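Local structure of spectinomycin phosphotransferase (3I1A) at residues A105-G108 against F109-N112; I226-I229 against D230-E233; V250-V253 against W254-P257; H210-H214 against A215-L219. The protein phosphorylates spectinomycin, probably with a nucleotide as phosphate donor, and so acts as an antibiotic resistance factor of Legionella pneumophila. All coordinates share one frame; numbering follows the deposited sequence.

The order along the chain is contact 1, contact 4, contact 2, contact 3, and all four are local turns. Contacts 2 and 4 lie near the middle of the chain, with centres about 7 Å apart. They share the hairpin of strands 218-220 and 226-228. They hold Asn217 and Asp230, which bind magnesium in another crystal; no metal is present here. Contacts 1 and 3 both lie farther out. Contact 1, with the nucleotide-site residue Asn107, is centred about 11 Å from contact 4 and joined to it by a probable hydrogen bond from Gly108 N to Ala215 O. Contact 3 touches both, where Phe109, Val253, Trp254 and Ala215 gather. Nucleotide and metal sites thus adjoin.

Contact 1. Residues A105-G108 against F109-N112; sequences APNG and FTQN
Asn107 faces Phe109, Thr110 and Gln111 across a tight turn, and its hydrogen bonds hold that turn. OD1 of Asn107 accepts from two backbone donors. The bond from Thr110 N to Asn107 OD1 is 3.0 Å long and nearly straight (176°). Phe109 N is 2.9 Å from Asn107 OD1, but it comes from above the amide plane and the bond is more bent. The backbone adds a third bond, from Gln111 N to Asn107 O (2.8 Å). CG of Asn107 stands between its own N and carbonyl carbon (chi1 61°), which folds OD1 back over these donors. A water bridges Asn107 N and Thr110 OG1. The water is 2.6 Å from Thr110 OG1. Gly108 CA makes a weak C-H...O contact with Gln111 O.

Pro106 gives the van der Waals contacts. Pro106 CB meets the Thr110 CG2 methyl at 3.7 Å. Pro106 CG lies against the amide end of the extended Gln111 side chain, 3.6 Å from Gln111 NE2.

Phe109 leads off to rest on Ala215 and Val253. The bond from Phe109 N to Asn107 OD1 makes this an Asx turn. It lies between strand 95-101 and helix 115-129. Asn107 belongs to the site where AMP and ADP bind in other crystals of this protein; it is empty here.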
loop_
_atom_site.group_PDB
_atom_site.type_symbol
_atom_site.label_atom_id
_atom_site.label_comp_id
_atom_site.label_asym_id
_atom_site.label_seq_id
_atom_site.Cartn_x
_atom_site.Cartn_y
_atom_site.Cartn_z
ATOM N N ALA A 105 -6.306 13.395 -8.352
ATOM C CA ALA A 105 -4.907 13.661 -8.565
ATOM C C ALA A 105 -4.378 12.406 -9.225
ATOM O O ALA A 105 -4.737 11.282 -8.861
ATOM C CB ALA A 105 -4.198 13.934 -7.249
ATOM N N PRO A 106 -3.551 12.576 -10.252
ATOM C CA PRO A 106 -3.004 11.407 -10.926
ATOM C C PRO A 106 -1.907 10.791 -10.043
ATOM O O PRO A 106 -1.263 11.494 -9.274
ATOM C CB PRO A 106 -2.468 11.987 -12.228
ATOM C CG PRO A 106 -2.038 13.383 -11.834
ATOM C CD PRO A 106 -3.163 13.832 -10.923
ATOM N N ASN A 107 -1.720 9.480 -10.118
ATOM C CA ASN A 107 -0.659 8.867 -9.309
ATOM C C ASN A 107 0.634 8.760 -10.125
ATOM O O ASN A 107 0.681 9.158 -11.302
ATOM C CB ASN A 107 -1.085 7.484 -8.781
ATOM C CG ASN A 107 -1.384 6.494 -9.892
ATOM O OD1 ASN A 107 -0.772 6.535 -10.975
ATOM N ND2 ASN A 107 -2.321 5.582 -9.627
ATOM N N GLY A 108 1.678 8.225 -9.490
ATOM C CA GLY A 108 2.982 8.101 -10.115
ATOM C C GLY A 108 3.098 7.200 -11.324
ATOM O O GLY A 108 4.109 7.251 -12.037
ATOM N N PHE A 109 2.095 6.350 -11.534
ATOM C CA PHE A 109 2.066 5.477 -12.707
ATOM C C PHE A 109 1.625 6.415 -13.838
ATOM O O PHE A 109 2.317 6.593 -14.846
ATOM C CB PHE A 109 1.003 4.372 -12.564
ATOM C CG PHE A 109 1.341 3.283 -11.563
ATOM C CD1 PHE A 109 0.336 2.704 -10.785
ATOM C CD2 PHE A 109 2.645 2.810 -11.413
ATOM C CE1 PHE A 109 0.628 1.678 -9.879
ATOM C CE2 PHE A 109 2.944 1.778 -10.502
ATOM C CZ PHE A 109 1.937 1.218 -9.739
ATOM N N THR A 110 0.476 7.042 -13.617
ATOM C CA THR A 110 -0.165 7.958 -14.564
ATOM C C THR A 110 0.697 9.129 -14.997
ATOM O O THR A 110 0.819 9.428 -16.192
ATOM C CB THR A 110 -1.443 8.515 -13.938
ATOM O OG1 THR A 110 -2.273 7.416 -13.539
ATOM C CG2 THR A 110 -2.189 9.414 -14.923
ATOM N N GLN A 111 1.290 9.790 -14.010
ATOM C CA GLN A 111 2.136 10.952 -14.251
ATOM C C GLN A 111 3.464 10.774 -13.528
ATOM O O GLN A 111 3.518 10.856 -12.306
ATOM C CB GLN A 111 1.426 12.206 -13.730
ATOM C CG GLN A 111 2.203 13.483 -13.896
ATOM C CD GLN A 111 1.374 14.695 -13.531
ATOM O OE1 GLN A 111 1.732 15.475 -12.646
ATOM N NE2 GLN A 111 0.248 14.855 -14.209
ATOM N N ASN A 112 4.531 10.534 -14.277
ATOM C CA ASN A 112 5.836 10.358 -13.650
ATOM C C ASN A 112 6.290 11.574 -12.857
ATOM O O ASN A 112 6.077 12.722 -13.272
ATOM C CB ASN A 112 6.875 10.017 -14.703
ATOM C CG ASN A 112 6.484 8.808 -15.503
ATOM O OD1 ASN A 112 6.053 7.797 -14.944
ATOM N ND2 ASN A 112 6.607 8.907 -16.824
HETATM O O HOH W 1 -3.956 7.897 -11.613
#

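Contact 2. Residues I226-I229 against D230-E233; sequences IYII and DWDE
Ile228 and Trp231 meet across the turn that carries the magnesium ligand Asp230. This turn follows strand 226-228 and probably corresponds to the DFG segment of protein kinases. The indole of Trp231 folds back toward the strand, with CG beside its own backbone N (chi1 -75°). Trp231 NE1 then donates to Ile228 O at 3.0 Å. The bond is bent (142°), and the donor stands well above the carbonyl plane. The same indole also takes an apolar contact, from Ile228 CG2 to Trp231 CZ2 at 3.7 Å. One side chain thus meets both the carbonyl and the methyl branch of Ile228.

Asp230 OD1 accepts from Asp232 N at 3.3 Å, which is an Asx turn. This long bond may help fix the rotation of the carboxylate, which binds magnesium in another crystal of the protein. Asp230 also touches Asn217, the other magnesium ligand.

Ile229 O accepts from His210 NE2, and Trp231 meets the His210 ring edge to face. Trp231 packs on Ile66 and Leu69 of helix 61-71 and on Ile128 of helix 115-129. Ile228 packs on Val124 and Ile128 of that second helix. Strand 226-228 pairs antiparallel with strand 218-220.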
loop_
_atom_site.group_PDB
_atom_site.type_symbol
_atom_site.label_atom_id
_atom_site.label_comp_id
_atom_site.label_asym_id
_atom_site.label_seq_id
_atom_site.Cartn_x
_atom_site.Cartn_y
_atom_site.Cartn_z
ATOM N N ILE A 226 3.494 16.525 -3.961
ATOM C CA ILE A 226 3.149 15.100 -3.905
ATOM C C ILE A 226 2.304 14.818 -2.639
ATOM O O ILE A 226 2.287 15.609 -1.690
ATOM C CB ILE A 226 4.414 14.210 -3.849
ATOM C CG1 ILE A 226 5.221 14.512 -2.592
ATOM C CG2 ILE A 226 5.281 14.431 -5.089
ATOM C CD1 ILE A 226 5.410 13.307 -1.714
ATOM N N TYR A 227 1.592 13.692 -2.643
ATOM C CA TYR A 227 0.805 13.257 -1.489
ATOM C C TYR A 227 0.993 11.762 -1.411
ATOM O O TYR A 227 0.940 11.084 -2.439
ATOM C CB TYR A 227 -0.684 13.570 -1.659
ATOM C CG TYR A 227 -0.949 15.048 -1.561
ATOM C CD1 TYR A 227 -1.136 15.656 -0.322
ATOM C CD2 TYR A 227 -0.834 15.864 -2.686
ATOM C CE1 TYR A 227 -1.178 17.058 -0.202
ATOM C CE2 TYR A 227 -0.880 17.248 -2.575
ATOM C CZ TYR A 227 -1.043 17.836 -1.333
ATOM O OH TYR A 227 -1.008 19.214 -1.232
ATOM N N ILE A 228 1.261 11.253 -0.212
ATOM C CA ILE A 228 1.416 9.811 -0.028
ATOM C C ILE A 228 0.094 9.274 0.498
ATOM O O ILE A 228 -0.392 9.748 1.517
ATOM C CB ILE A 228 2.521 9.476 0.989
ATOM C CG1 ILE A 228 3.876 9.925 0.435
ATOM C CG2 ILE A 228 2.523 7.955 1.253
ATOM C CD1 ILE A 228 5.013 9.759 1.437
ATOM N N ILE A 229 -0.481 8.287 -0.191
ATOM C CA ILE A 229 -1.772 7.732 0.205
ATOM C C ILE A 229 -1.696 6.276 0.639
ATOM O O ILE A 229 -0.637 5.649 0.575
ATOM C CB ILE A 229 -2.837 7.854 -0.938
ATOM C CG1 ILE A 229 -2.379 7.104 -2.195
ATOM C CG2 ILE A 229 -3.069 9.352 -1.250
ATOM C CD1 ILE A 229 -3.496 6.910 -3.211
ATOM N N ASP A 230 -2.842 5.788 1.114
ATOM C CA ASP A 230 -3.067 4.435 1.621
ATOM C C ASP A 230 -2.296 4.154 2.896
ATOM O O ASP A 230 -1.315 3.411 2.907
ATOM C CB ASP A 230 -2.724 3.369 0.597
ATOM C CG ASP A 230 -3.121 1.969 1.080
ATOM O OD1 ASP A 230 -3.484 1.819 2.270
ATOM O OD2 ASP A 230 -3.054 1.024 0.283
ATOM N N TRP A 231 -2.778 4.735 3.979
ATOM C CA TRP A 231 -2.171 4.585 5.285
ATOM C C TRP A 231 -2.938 3.569 6.117
ATOM O O TRP A 231 -2.974 3.660 7.346
ATOM C CB TRP A 231 -2.151 5.951 5.977
ATOM C CG TRP A 231 -1.102 6.831 5.408
ATOM C CD1 TRP A 231 -1.243 7.816 4.452
ATOM C CD2 TRP A 231 0.291 6.747 5.697
ATOM N NE1 TRP A 231 -0.007 8.337 4.138
ATOM C CE2 TRP A 231 0.948 7.696 4.889
ATOM C CE3 TRP A 231 1.050 5.951 6.564
ATOM C CZ2 TRP A 231 2.329 7.867 4.925
ATOM C CZ3 TRP A 231 2.420 6.119 6.595
ATOM C CH2 TRP A 231 3.047 7.071 5.782
ATOM N N ASP A 232 -3.531 2.582 5.441
ATOM C CA ASP A 232 -4.331 1.557 6.131
ATOM C C ASP A 232 -3.530 0.531 6.919
ATOM O O ASP A 232 -3.994 0.034 7.929
ATOM C CB ASP A 232 -5.237 0.810 5.141
ATOM C CG ASP A 232 -6.418 1.643 4.693
ATOM O OD1 ASP A 232 -6.754 2.609 5.413
ATOM O OD2 ASP A 232 -7.014 1.331 3.633
ATOM N N GLU A 233 -2.327 0.216 6.468
ATOM C CA GLU A 233 -1.540 -0.778 7.180
ATOM C C GLU A 233 -0.072 -0.408 7.387
ATOM O O GLU A 233 0.809 -1.098 6.884
ATOM C CB GLU A 233 -1.631 -2.111 6.431
ATOM C CG GLU A 233 -3.044 -2.625 6.263
ATOM C CD GLU A 233 -3.422 -3.629 7.330
ATOM O OE1 GLU A 233 -3.373 -3.268 8.531
ATOM O OE2 GLU A 233 -3.761 -4.781 6.970
#

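Contact 3. Residues V250-V253 against W254-P257; sequences VGNV and WNKP
Val253 and Trp254 cross obliquely, and Asn252 and Asn255 do the same with their amides. In the first pair the touching branch of the valine is CG2. Val253 CG2 meets Trp254 CD1, on the pyrrole part of the indole, at 3.9 Å. The torsions decide which atoms touch. CG2 of Val253 stands between its backbone N and carbonyl carbon, while CG of Trp254 lies beside its own N (chi1 -72°). Trp254 has left-handed backbone angles (phi 62°).

In the second pair the amide planes of Asn252 and Asn255 are almost perpendicular, 80° apart. The side chain of Asn255 reaches back along the chain. Asn255 ND2 comes within 3.3 Å of Asn252 C. The two side chains approach most closely through their nitrogens, with Asn252 ND2 and Asn255 ND2 4.0 Å apart. Both are donors, so this is contact only. The polar ends have other partners. OD1 of Asn252 accepts from Asn321 ND2, and ND2 of Asn255 makes a weak bond to Asn320 O.

The turn lies in the loop between helices 240-243 and 257-267, with Lys256 at the N-cap position of the second. Asn255 packs on Ile325 of helix 322-329. Val253 rests on Ala215. Trp254 also touches Ala215 and meets the ring of Trp118 in helix 115-129.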
loop_
_atom_site.group_PDB
_atom_site.type_symbol
_atom_site.label_atom_id
_atom_site.label_comp_id
_atom_site.label_asym_id
_atom_site.label_seq_id
_atom_site.Cartn_x
_atom_site.Cartn_y
_atom_site.Cartn_z
ATOM N N VAL A 250 8.165 -1.562 -9.160
ATOM C CA VAL A 250 6.786 -2.010 -8.992
ATOM C C VAL A 250 5.896 -1.271 -9.998
ATOM O O VAL A 250 5.810 -0.023 -9.982
ATOM C CB VAL A 250 6.261 -1.747 -7.556
ATOM C CG1 VAL A 250 4.793 -2.171 -7.435
ATOM C CG2 VAL A 250 7.084 -2.528 -6.563
ATOM N N GLY A 251 5.246 -2.050 -10.863
ATOM C CA GLY A 251 4.366 -1.495 -11.889
ATOM C C GLY A 251 5.108 -1.042 -13.131
ATOM O O GLY A 251 4.568 -0.292 -13.953
ATOM N N ASN A 252 6.346 -1.503 -13.268
ATOM C CA ASN A 252 7.215 -1.170 -14.383
ATOM C C ASN A 252 7.555 0.319 -14.493
ATOM O O ASN A 252 7.741 0.857 -15.586
ATOM C CB ASN A 252 6.636 -1.686 -15.702
ATOM C CG ASN A 252 7.693 -2.366 -16.555
ATOM O OD1 ASN A 252 7.798 -3.602 -16.584
ATOM N ND2 ASN A 252 8.508 -1.569 -17.224
ATOM N N VAL A 253 7.599 0.985 -13.345
ATOM C CA VAL A 253 7.989 2.382 -13.254
ATOM C C VAL A 253 8.855 2.372 -11.987
ATOM O O VAL A 253 8.875 1.355 -11.280
ATOM C CB VAL A 253 6.763 3.345 -13.090
ATOM C CG1 VAL A 253 5.900 3.309 -14.366
ATOM C CG2 VAL A 253 5.927 2.953 -11.877
ATOM N N TRP A 254 9.552 3.478 -11.710
ATOM C CA TRP A 254 10.433 3.579 -10.538
ATOM C C TRP A 254 11.548 2.533 -10.667
ATOM O O TRP A 254 11.812 1.746 -9.756
ATOM C CB TRP A 254 9.613 3.352 -9.253
ATOM C CG TRP A 254 8.690 4.483 -8.886
ATOM C CD1 TRP A 254 8.116 5.409 -9.727
ATOM C CD2 TRP A 254 8.221 4.797 -7.567
ATOM N NE1 TRP A 254 7.322 6.275 -8.997
ATOM C CE2 TRP A 254 7.373 5.923 -7.675
ATOM C CE3 TRP A 254 8.438 4.232 -6.303
ATOM C CZ2 TRP A 254 6.739 6.502 -6.555
ATOM C CZ3 TRP A 254 7.805 4.804 -5.183
ATOM C CH2 TRP A 254 6.966 5.927 -5.321
ATOM N N ASN A 255 12.217 2.548 -11.814
ATOM C CA ASN A 255 13.290 1.607 -12.105
ATOM C C ASN A 255 14.450 2.299 -12.814
ATOM O O ASN A 255 15.279 1.646 -13.440
ATOM C CB ASN A 255 12.755 0.473 -12.989
ATOM C CG ASN A 255 11.821 0.979 -14.083
ATOM O OD1 ASN A 255 11.982 2.089 -14.585
ATOM N ND2 ASN A 255 10.842 0.162 -14.456
ATOM N N LYS A 256 14.527 3.619 -12.692
ATOM C CA LYS A 256 15.575 4.364 -13.360
ATOM C C LYS A 256 16.576 5.012 -12.412
ATOM O O LYS A 256 16.211 5.580 -11.381
ATOM C CB LYS A 256 14.928 5.415 -14.254
ATOM C CG LYS A 256 13.923 4.814 -15.222
ATOM C CD LYS A 256 13.125 5.883 -15.932
ATOM C CE LYS A 256 12.263 5.244 -16.998
ATOM N NZ LYS A 256 13.115 4.486 -17.955
ATOM N N PRO A 257 17.866 4.943 -12.759
ATOM C CA PRO A 257 18.940 5.514 -11.946
ATOM C C PRO A 257 18.750 6.958 -11.478
ATOM O O PRO A 257 18.977 7.262 -10.309
ATOM C CB PRO A 257 20.168 5.333 -12.836
ATOM C CG PRO A 257 19.863 4.052 -13.531
ATOM C CD PRO A 257 18.423 4.244 -13.930
#

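Contact 4. Residues H210-H214 against A215-L219; sequences HSDIH and AGNVL
The imidazole of His214 carries the amide of Asn217 over one face, with Asn217 CG 4.1 Å above the plane and offset toward the rim. The ring and amide planes are 36° apart. OD1 of Asp212 lies in plane at an edge of the same ring. At another edge Gly216 N donates to His214 ND1 at 3.0 Å, tilted 27° from the ring plane. CG of His214 stands between the backbone N and the carbonyl carbon (chi1 56°), which puts ND1 near Gly216 N. The His210 ring takes Asp212 N in its plane at ND1 (3.1 Å). The CE1 edge of His210 points to Asn217 ND2, 3.8 Å away.

The same Asn217 ND2 donates to Asp212 O (2.9 Å), which holds the amide in place. The backbone bond from Asn217 N to His214 O is also 2.9 Å. Ile213 CD1 packs on Val218 CG2 at 3.8 Å.

Outside the loop, Asp212 OD1 forms a salt bridge with Arg284. The sequence resembles the catalytic loop of kinase-like phosphotransferases, where Asp212 would be the likely catalytic aspartate. With ND2 committed to Asp212 O, OD1 would be left to face the magnesium, which Asn217 binds in another crystal of this protein.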
loop_
_atom_site.group_PDB
_atom_site.type_symbol
_atom_site.label_atom_id
_atom_site.label_comp_id
_atom_site.label_asym_id
_atom_site.label_seq_id
_atom_site.Cartn_x
_atom_site.Cartn_y
_atom_site.Cartn_z
ATOM N N HIS A 210 5.554 3.087 5.794
ATOM C CA HIS A 210 4.299 3.022 5.062
ATOM C C HIS A 210 4.023 1.533 4.748
ATOM O O HIS A 210 2.903 1.043 4.937
ATOM C CB HIS A 210 4.425 3.840 3.784
ATOM C CG HIS A 210 3.209 3.788 2.922
ATOM N ND1 HIS A 210 2.921 2.714 2.104
ATOM C CD2 HIS A 210 2.233 4.701 2.710
ATOM C CE1 HIS A 210 1.825 2.978 1.415
ATOM N NE2 HIS A 210 1.388 4.178 1.764
ATOM N N SER A 211 5.051 0.838 4.268
ATOM C CA SER A 211 5.055 -0.602 3.925
ATOM C C SER A 211 4.689 -1.016 2.494
ATOM O O SER A 211 4.966 -2.156 2.079
ATOM C CB SER A 211 4.228 -1.423 4.942
ATOM O OG SER A 211 2.842 -1.547 4.598
ATOM N N ASP A 212 4.123 -0.097 1.715
ATOM C CA ASP A 212 3.718 -0.444 0.361
ATOM C C ASP A 212 3.730 0.832 -0.470
ATOM O O ASP A 212 2.782 1.142 -1.213
ATOM C CB ASP A 212 2.308 -1.053 0.420
ATOM C CG ASP A 212 1.934 -1.794 -0.835
ATOM O OD1 ASP A 212 2.838 -2.225 -1.574
ATOM O OD2 ASP A 212 0.715 -1.955 -1.077
ATOM N N ILE A 213 4.841 1.552 -0.370
ATOM C CA ILE A 213 4.939 2.825 -1.047
ATOM C C ILE A 213 5.484 2.777 -2.461
ATOM O O ILE A 213 6.621 3.168 -2.732
ATOM C CB ILE A 213 5.692 3.856 -0.116
ATOM C CG1 ILE A 213 5.698 5.240 -0.752
ATOM C CG2 ILE A 213 7.097 3.360 0.237
ATOM C CD1 ILE A 213 4.292 5.722 -1.133
ATOM N N HIS A 214 4.635 2.263 -3.360
ATOM C CA HIS A 214 4.947 2.183 -4.781
ATOM C C HIS A 214 4.292 3.376 -5.482
ATOM O O HIS A 214 3.585 4.160 -4.841
ATOM C CB HIS A 214 4.457 0.854 -5.384
ATOM C CG HIS A 214 3.002 0.592 -5.184
ATOM N ND1 HIS A 214 2.025 1.124 -6.005
ATOM C CD2 HIS A 214 2.357 -0.173 -4.273
ATOM C CE1 HIS A 214 0.843 0.690 -5.604
ATOM N NE2 HIS A 214 1.017 -0.099 -4.557
ATOM N N ALA A 215 4.533 3.505 -6.787
ATOM C CA ALA A 215 4.039 4.651 -7.551
ATOM C C ALA A 215 2.550 4.895 -7.489
ATOM O O ALA A 215 2.100 6.038 -7.625
ATOM C CB ALA A 215 4.501 4.551 -9.001
ATOM N N GLY A 216 1.783 3.829 -7.288
ATOM C CA GLY A 216 0.352 3.982 -7.200
ATOM C C GLY A 216 -0.086 4.695 -5.943
ATOM O O GLY A 216 -1.203 5.205 -5.871
ATOM N N ASN A 217 0.793 4.741 -4.942
ATOM C CA ASN A 217 0.456 5.397 -3.685
ATOM C C ASN A 217 1.013 6.804 -3.488
ATOM O O ASN A 217 1.019 7.362 -2.380
ATOM C CB ASN A 217 0.788 4.473 -2.525
ATOM C CG ASN A 217 -0.222 3.341 -2.424
ATOM O OD1 ASN A 217 -1.391 3.535 -2.764
ATOM N ND2 ASN A 217 0.205 2.182 -1.961
ATOM N N VAL A 218 1.497 7.383 -4.584
ATOM C CA VAL A 218 1.932 8.764 -4.537
ATOM C C VAL A 218 1.058 9.509 -5.548
ATOM O O VAL A 218 0.987 9.109 -6.711
ATOM C CB VAL A 218 3.403 8.952 -4.958
ATOM C CG1 VAL A 218 3.735 10.437 -4.925
ATOM C CG2 VAL A 218 4.324 8.209 -4.022
ATOM N N LEU A 219 0.399 10.576 -5.109
ATOM C CA LEU A 219 -0.425 11.375 -6.015
ATOM C C LEU A 219 0.280 12.698 -6.212
ATOM O O LEU A 219 0.966 13.178 -5.313
ATOM C CB LEU A 219 -1.806 11.637 -5.423
ATOM C CG LEU A 219 -2.645 10.401 -5.071
ATOM C CD1 LEU A 219 -4.007 10.847 -4.629
ATOM C CD2 LEU A 219 -2.762 9.498 -6.268
#